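PDB 3QI7: putative transcriptional regulator from Clostridium difficile, which is of unknown function but has a periplasmic-binding-protein-like fold, and so probably binds a small ligand such as a sugar between two domains. Local coordinates for residues I260-Y263 with P264-G268; F293-S296 with N297-G301. One frame throughout, in Å; residues are numbered along the deposited sequence.

Contact 1. Residues I260-Y263 with P264-G268; sequences IQTY and PSVMG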
ATOM      1  N   ILE A 260      -4.670  10.186  -3.000  1.00 23.44           N
ATOM      2  CA  ILE A 260      -4.310  10.752  -4.297  1.00 23.21           C
ATOM      3  C   ILE A 260      -5.020  10.071  -5.484  1.00 25.82           C
ATOM      4  O   ILE A 260      -5.284  10.721  -6.504  1.00 25.12           O
ATOM      5  CB  ILE A 260      -2.774  10.783  -4.471  1.00 26.40           C
ATOM      6  CG1 ILE A 260      -2.375  11.555  -5.739  1.00 26.47           C
ATOM      7  CG2 ILE A 260      -2.179   9.363  -4.462  1.00 17.96           C
ATOM      8  CD1 ILE A 260      -2.883  12.999  -5.793  1.00 31.05           C
ATOM      9  N   GLN A 261      -5.392   8.801  -5.349  1.00 24.96           N
ATOM     10  CA  GLN A 261      -6.111   8.101  -6.431  1.00 24.12           C
ATOM     11  C   GLN A 261      -7.602   8.248  -6.266  1.00 23.74           C
ATOM     12  O   GLN A 261      -8.147   7.980  -5.182  1.00 22.90           O
ATOM     13  CB  GLN A 261      -5.779   6.599  -6.431  1.00 22.80           C
ATOM     14  CG  GLN A 261      -4.361   6.282  -6.706  1.00 36.53           C
ATOM     15  CD  GLN A 261      -3.911   6.829  -8.051  1.00 45.34           C
ATOM     16  OE1 GLN A 261      -3.100   7.753  -8.109  1.00 46.10           O
ATOM     17  NE2 GLN A 261      -4.472   6.284  -9.136  1.00 36.78           N
ATOM     18  N   THR A 262      -8.267   8.684  -7.334  1.00 24.68           N
ATOM     19  CA  THR A 262      -9.734   8.707  -7.393  1.00 25.59           C
ATOM     20  C   THR A 262     -10.395   9.810  -6.547  1.00 22.37           C
ATOM     21  O   THR A 262     -11.267  10.521  -7.038  1.00 21.08           O
ATOM     22  CB  THR A 262     -10.385   7.328  -6.997  1.00 27.29           C
ATOM     23  OG1 THR A 262      -9.755   6.241  -7.719  1.00 24.20           O
ATOM     24  CG2 THR A 262     -11.890   7.376  -7.294  1.00 25.33           C
ATOM     25  N   TYR A 263     -10.018   9.943  -5.286  1.00 21.13           N
ATOM     26  CA  TYR A 263     -10.643  10.969  -4.407  1.00 23.65           C
ATOM     27  C   TYR A 263     -10.652  12.376  -4.998  1.00 22.74           C
ATOM     28  O   TYR A 263     -11.710  13.039  -5.038  1.00 25.22           O
ATOM     29  CB  TYR A 263     -10.054  10.959  -2.980  1.00 21.97           C
ATOM     30  CG  TYR A 263     -10.954  10.183  -2.007  1.00 23.13           C
ATOM     31  CD1 TYR A 263     -12.198  10.697  -1.638  1.00 22.56           C
ATOM     32  CD2 TYR A 263     -10.585   8.933  -1.497  1.00 22.64           C
ATOM     33  CE1 TYR A 263     -13.051  10.004  -0.783  1.00 21.46           C
ATOM     34  CE2 TYR A 263     -11.433   8.234  -0.619  1.00 22.29           C
ATOM     35  CZ  TYR A 263     -12.669   8.769  -0.266  1.00 20.55           C
ATOM     36  OH  TYR A 263     -13.570   8.145   0.598  1.00 21.77           O
ATOM     37  N   PRO A 264      -9.504  12.829  -5.515  1.00 23.12           N
ATOM     38  CA  PRO A 264      -9.467  14.210  -5.996  1.00 25.53           C
ATOM     39  C   PRO A 264     -10.426  14.509  -7.145  1.00 25.64           C
ATOM     40  O   PRO A 264     -11.081  15.553  -7.141  1.00 29.35           O
ATOM     41  CB  PRO A 264      -8.011  14.385  -6.424  1.00 26.60           C
ATOM     42  CG  PRO A 264      -7.275  13.431  -5.547  1.00 25.22           C
ATOM     43  CD  PRO A 264      -8.155  12.228  -5.506  1.00 24.27           C
ATOM     44  N   SER A 265     -10.538  13.606  -8.101  1.00 25.54           N
ATOM     45  CA  SER A 265     -11.525  13.783  -9.168  1.00 28.86           C
ATOM     46  C   SER A 265     -12.970  13.708  -8.626  1.00 25.79           C
ATOM     47  O   SER A 265     -13.841  14.465  -9.038  1.00 27.52           O
ATOM     48  CB  SER A 265     -11.293  12.729 -10.255  1.00 30.20           C
ATOM     49  OG  SER A 265     -12.515  12.287 -10.788  1.00 43.44           O
ATOM     50  N   VAL A 266     -13.230  12.798  -7.691  1.00 23.78           N
ATOM     51  CA  VAL A 266     -14.607  12.617  -7.175  1.00 25.29           C
ATOM     52  C   VAL A 266     -15.065  13.839  -6.367  1.00 24.71           C
ATOM     53  O   VAL A 266     -16.189  14.323  -6.549  1.00 25.31           O
ATOM     54  CB  VAL A 266     -14.711  11.296  -6.370  1.00 23.20           C
ATOM     55  CG1 VAL A 266     -16.017  11.213  -5.550  1.00 26.36           C
ATOM     56  CG2 VAL A 266     -14.609  10.127  -7.358  1.00 23.95           C
HETATM   57  N   MSE A 267     -14.171  14.371  -5.548  1.00 23.62           N
HETATM   58  CA  MSE A 267     -14.498  15.500  -4.671  1.00 25.35           C
HETATM   59  C   MSE A 267     -14.338  16.859  -5.347  1.00 26.08           C
HETATM   60  O   MSE A 267     -14.699  17.870  -4.765  1.00 23.65           O
HETATM   61  CB  MSE A 267     -13.668  15.471  -3.402  1.00 22.98           C
HETATM   62  CG  MSE A 267     -13.714  14.157  -2.644  1.00 26.65           C
HETATM   63 SE   MSE A 267     -15.488  13.519  -2.119  0.75 23.14          SE
HETATM   64  CE  MSE A 267     -15.564  14.424  -0.375  1.00 33.57           C
ATOM     65  N   GLY A 268     -13.797  16.882  -6.561  1.00 26.66           N
ATOM     66  CA  GLY A 268     -13.572  18.141  -7.282  1.00 26.25           C
ATOM     67  C   GLY A 268     -12.355  18.895  -6.768  1.00 27.10           C
ATOM     68  O   GLY A 268     -12.397  20.098  -6.611  1.00 27.44           O
TER
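Thr262 and Tyr263 hand their carbonyls to the backbone of Val266 and Met267, and these two hydrogen bonds build the first turn of the short helix 263-267. Val266 N reaches Thr262 O at 3.1 Å; Met267 N comes closer to Tyr263 O, at 2.8 Å, with a fairly straight N-H...O angle of 163°. Both donors lie almost in line with the carbonyl they use, as i to i+4 helical bonds do. Thr262 occupies the N-cap position, but its side chain caps no amide. Gln261 NE2 hydrogen-bonds Glu234 OE2 on helix 234-247.

The remaining contacts are apolar. In Thr262 a chi1 of -49° sets OG1 beside the backbone N and sends CG2 along Val266, whose own CG2 it meets at 3.9 Å. Met267, a selenomethionine, runs roughly parallel to the tyrosine side chain, with CG at the ring edge, in the ring plane and 3.9 Å from Tyr263 CD1. Pro264, second in the helix, has no N-H to give, which costs little because amides of a first helical turn have no helical carbonyl four residues back. Its CD packs against Tyr263 CB, and its CG stands 4.4 Å from Ile260 CD1. Tyr263 is buried, and its ring also meets that of the C-terminal Tyr371, the planes inclined to each other.

Across this contact, then, polar bonding is main-chain and side chains meet through carbon, with Tyr263 and Met267 facing the buried side.

Contact 2. Residues F293-S296 with N297-G301; sequences FGMS and NRLGG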
ATOM      1  N   PHE A 293     -20.388  18.399   1.599  1.00 24.55           N
ATOM      2  CA  PHE A 293     -21.263  17.541   0.818  1.00 27.01           C
ATOM      3  C   PHE A 293     -22.175  16.684   1.718  1.00 28.22           C
ATOM      4  O   PHE A 293     -22.849  15.772   1.245  1.00 31.60           O
ATOM      5  CB  PHE A 293     -20.451  16.608  -0.110  1.00 25.64           C
ATOM      6  CG  PHE A 293     -19.591  17.320  -1.151  1.00 28.94           C
ATOM      7  CD1 PHE A 293     -19.842  18.642  -1.548  1.00 34.15           C
ATOM      8  CD2 PHE A 293     -18.550  16.622  -1.769  1.00 27.84           C
ATOM      9  CE1 PHE A 293     -19.050  19.257  -2.507  1.00 31.90           C
ATOM     10  CE2 PHE A 293     -17.748  17.235  -2.726  1.00 25.19           C
ATOM     11  CZ  PHE A 293     -18.007  18.564  -3.099  1.00 28.59           C
ATOM     12  N   GLY A 294     -22.191  16.963   3.012  1.00 29.20           N
ATOM     13  CA  GLY A 294     -23.049  16.212   3.937  1.00 28.29           C
ATOM     14  C   GLY A 294     -22.546  14.790   4.153  1.00 27.23           C
ATOM     15  O   GLY A 294     -23.331  13.892   4.432  1.00 26.67           O
HETATM   16  N   MSE A 295     -21.239  14.590   4.041  1.00 25.08           N
HETATM   17  CA  MSE A 295     -20.663  13.231   4.087  1.00 24.44           C
HETATM   18  C   MSE A 295     -19.699  12.974   5.239  1.00 25.79           C
HETATM   19  O   MSE A 295     -18.905  12.009   5.205  1.00 27.54           O
HETATM   20  CB  MSE A 295     -19.986  12.916   2.756  1.00 24.69           C
HETATM   21  CG  MSE A 295     -20.944  12.770   1.608  1.00 23.70           C
HETATM   22 SE   MSE A 295     -22.069  11.254   1.790  0.75 32.45          SE
HETATM   23  CE  MSE A 295     -20.738   9.804   1.518  1.00 23.05           C
ATOM     24  N   SER A 296     -19.769  13.780   6.285  1.00 28.50           N
ATOM     25  CA  SER A 296     -18.909  13.554   7.454  1.00 29.98           C
ATOM     26  C   SER A 296     -19.201  12.197   8.114  1.00 27.74           C
ATOM     27  O   SER A 296     -20.348  11.757   8.233  1.00 28.36           O
ATOM     28  CB  SER A 296     -19.018  14.708   8.465  1.00 33.38           C
ATOM     29  OG  SER A 296     -18.319  15.858   7.960  1.00 38.98           O
ATOM     30  N   ASN A 297     -18.120  11.536   8.498  1.00 26.55           N
ATOM     31  CA  ASN A 297     -18.140  10.224   9.088  1.00 25.75           C
ATOM     32  C   ASN A 297     -18.737   9.118   8.188  1.00 27.50           C
ATOM     33  O   ASN A 297     -19.110   8.078   8.697  1.00 26.71           O
ATOM     34  CB  ASN A 297     -18.795  10.279  10.464  1.00 28.96           C
ATOM     35  CG  ASN A 297     -18.097  11.286  11.414  1.00 33.23           C
ATOM     36  OD1 ASN A 297     -18.643  12.345  11.723  1.00 47.40           O
ATOM     37  ND2 ASN A 297     -16.895  10.956  11.860  1.00 43.62           N
ATOM     38  N   ARG A 298     -18.765   9.333   6.859  1.00 24.85           N
ATOM     39  CA  ARG A 298     -19.233   8.324   5.889  1.00 22.35           C
ATOM     40  C   ARG A 298     -18.148   7.682   5.021  1.00 21.89           C
ATOM     41  O   ARG A 298     -18.387   6.652   4.390  1.00 22.79           O
ATOM     42  CB  ARG A 298     -20.283   8.960   4.973  1.00 23.51           C
ATOM     43  CG  ARG A 298     -21.443   9.637   5.708  1.00 26.83           C
ATOM     44  CD  ARG A 298     -22.176   8.668   6.619  1.00 27.57           C
ATOM     45  NE  ARG A 298     -23.154   7.851   5.903  1.00 30.34           N
ATOM     46  CZ  ARG A 298     -23.993   7.003   6.487  1.00 28.63           C
ATOM     47  NH1 ARG A 298     -23.939   6.793   7.804  1.00 26.34           N
ATOM     48  NH2 ARG A 298     -24.869   6.332   5.746  1.00 28.54           N
ATOM     49  N   LEU A 299     -16.939   8.234   5.056  1.00 21.07           N
ATOM     50  CA  LEU A 299     -15.874   7.912   4.082  1.00 21.64           C
ATOM     51  C   LEU A 299     -14.583   7.750   4.847  1.00 20.49           C
ATOM     52  O   LEU A 299     -14.242   8.602   5.707  1.00 20.08           O
ATOM     53  CB  LEU A 299     -15.705   9.055   3.058  1.00 20.21           C
ATOM     54  CG  LEU A 299     -16.915   9.503   2.265  1.00 24.15           C
ATOM     55  CD1 LEU A 299     -16.646  10.794   1.484  1.00 18.96           C
ATOM     56  CD2 LEU A 299     -17.413   8.368   1.316  1.00 17.78           C
ATOM     57  N   GLY A 300     -13.887   6.649   4.588  1.00 21.07           N
ATOM     58  CA  GLY A 300     -12.635   6.368   5.278  1.00 20.00           C
ATOM     59  C   GLY A 300     -11.458   5.971   4.398  1.00 21.60           C
ATOM     60  O   GLY A 300     -11.545   5.891   3.161  1.00 20.45           O
ATOM     61  N   GLY A 301     -10.344   5.691   5.070  1.00 21.16           N
ATOM     62  CA  GLY A 301      -9.103   5.338   4.397  1.00 21.43           C
ATOM     63  C   GLY A 301      -7.980   5.102   5.403  1.00 20.47           C
ATOM     64  O   GLY A 301      -8.234   4.691   6.548  1.00 21.49           O
TER
HETATM   65  O   HOH W   1     -16.654  11.021   5.787  1.00 26.62           O
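Met295 folds its selenomethionine side chain back so that the terminal CE lands in the corner formed by Arg298 CB and Leu299 CD2. Three successive torsions of about -70° coil the chain back over the turn, bringing CE to 3.6 Å from Arg298 CB and equally to 3.6 Å from Leu299 CD2. It crosses both partners at about a right angle, so the touch is made by a methyl end rather than along a shared length.

The CB of Arg298 faces Met295, and the rest of the chain departs for Asp226. Its CG lies over the turn, 3.5 Å from Ser296 O, while at the far end NH2 forms a salt bridge with Asp226 and a hydrogen bond to the carbonyl of Lys248.

Beneath these side chains runs a type II beta turn from Met295 to Arg298, with Asn297 at positive phi. Arg298 N bonds Met295 O at 3.1 Å, approaching from above the carbonyl plane. A water accepts from Leu299 N at 2.9 Å; its 2.5 Å approach to Met295 O is too short for an ordinary hydrogen bond, so a water bridge across the turn remains doubtful.

Gly294 ends helix 279-292 in a Schellman motif just before the turn. Met295 and Leu299 then pack on helix 234-247, and after Leu299 the chain enters strand 300-301, which pairs antiparallel with the C-terminal strand 361-370.

In the fold
Following the chain from the N terminus, helix 234-247 leads through a loop into contact 1, which spans the loop end and the short helix 263-267. The chain then passes along helix 279-292 and turns in contact 2 to enter strand 300-301. The two contacts are in series, neither nested nor crossed, and each joins consecutive residues rather than closing a long loop. Their centres are about 13 Å apart, yet they touch: Tyr263 OH packs 3.4 Å from Leu299 CB, and the Phe293 ring lies against Met267. Both also pack on helix 234-247, so together they tie this helix to the short helix 263-267, the end of helix 279-292 and the C-terminal strand.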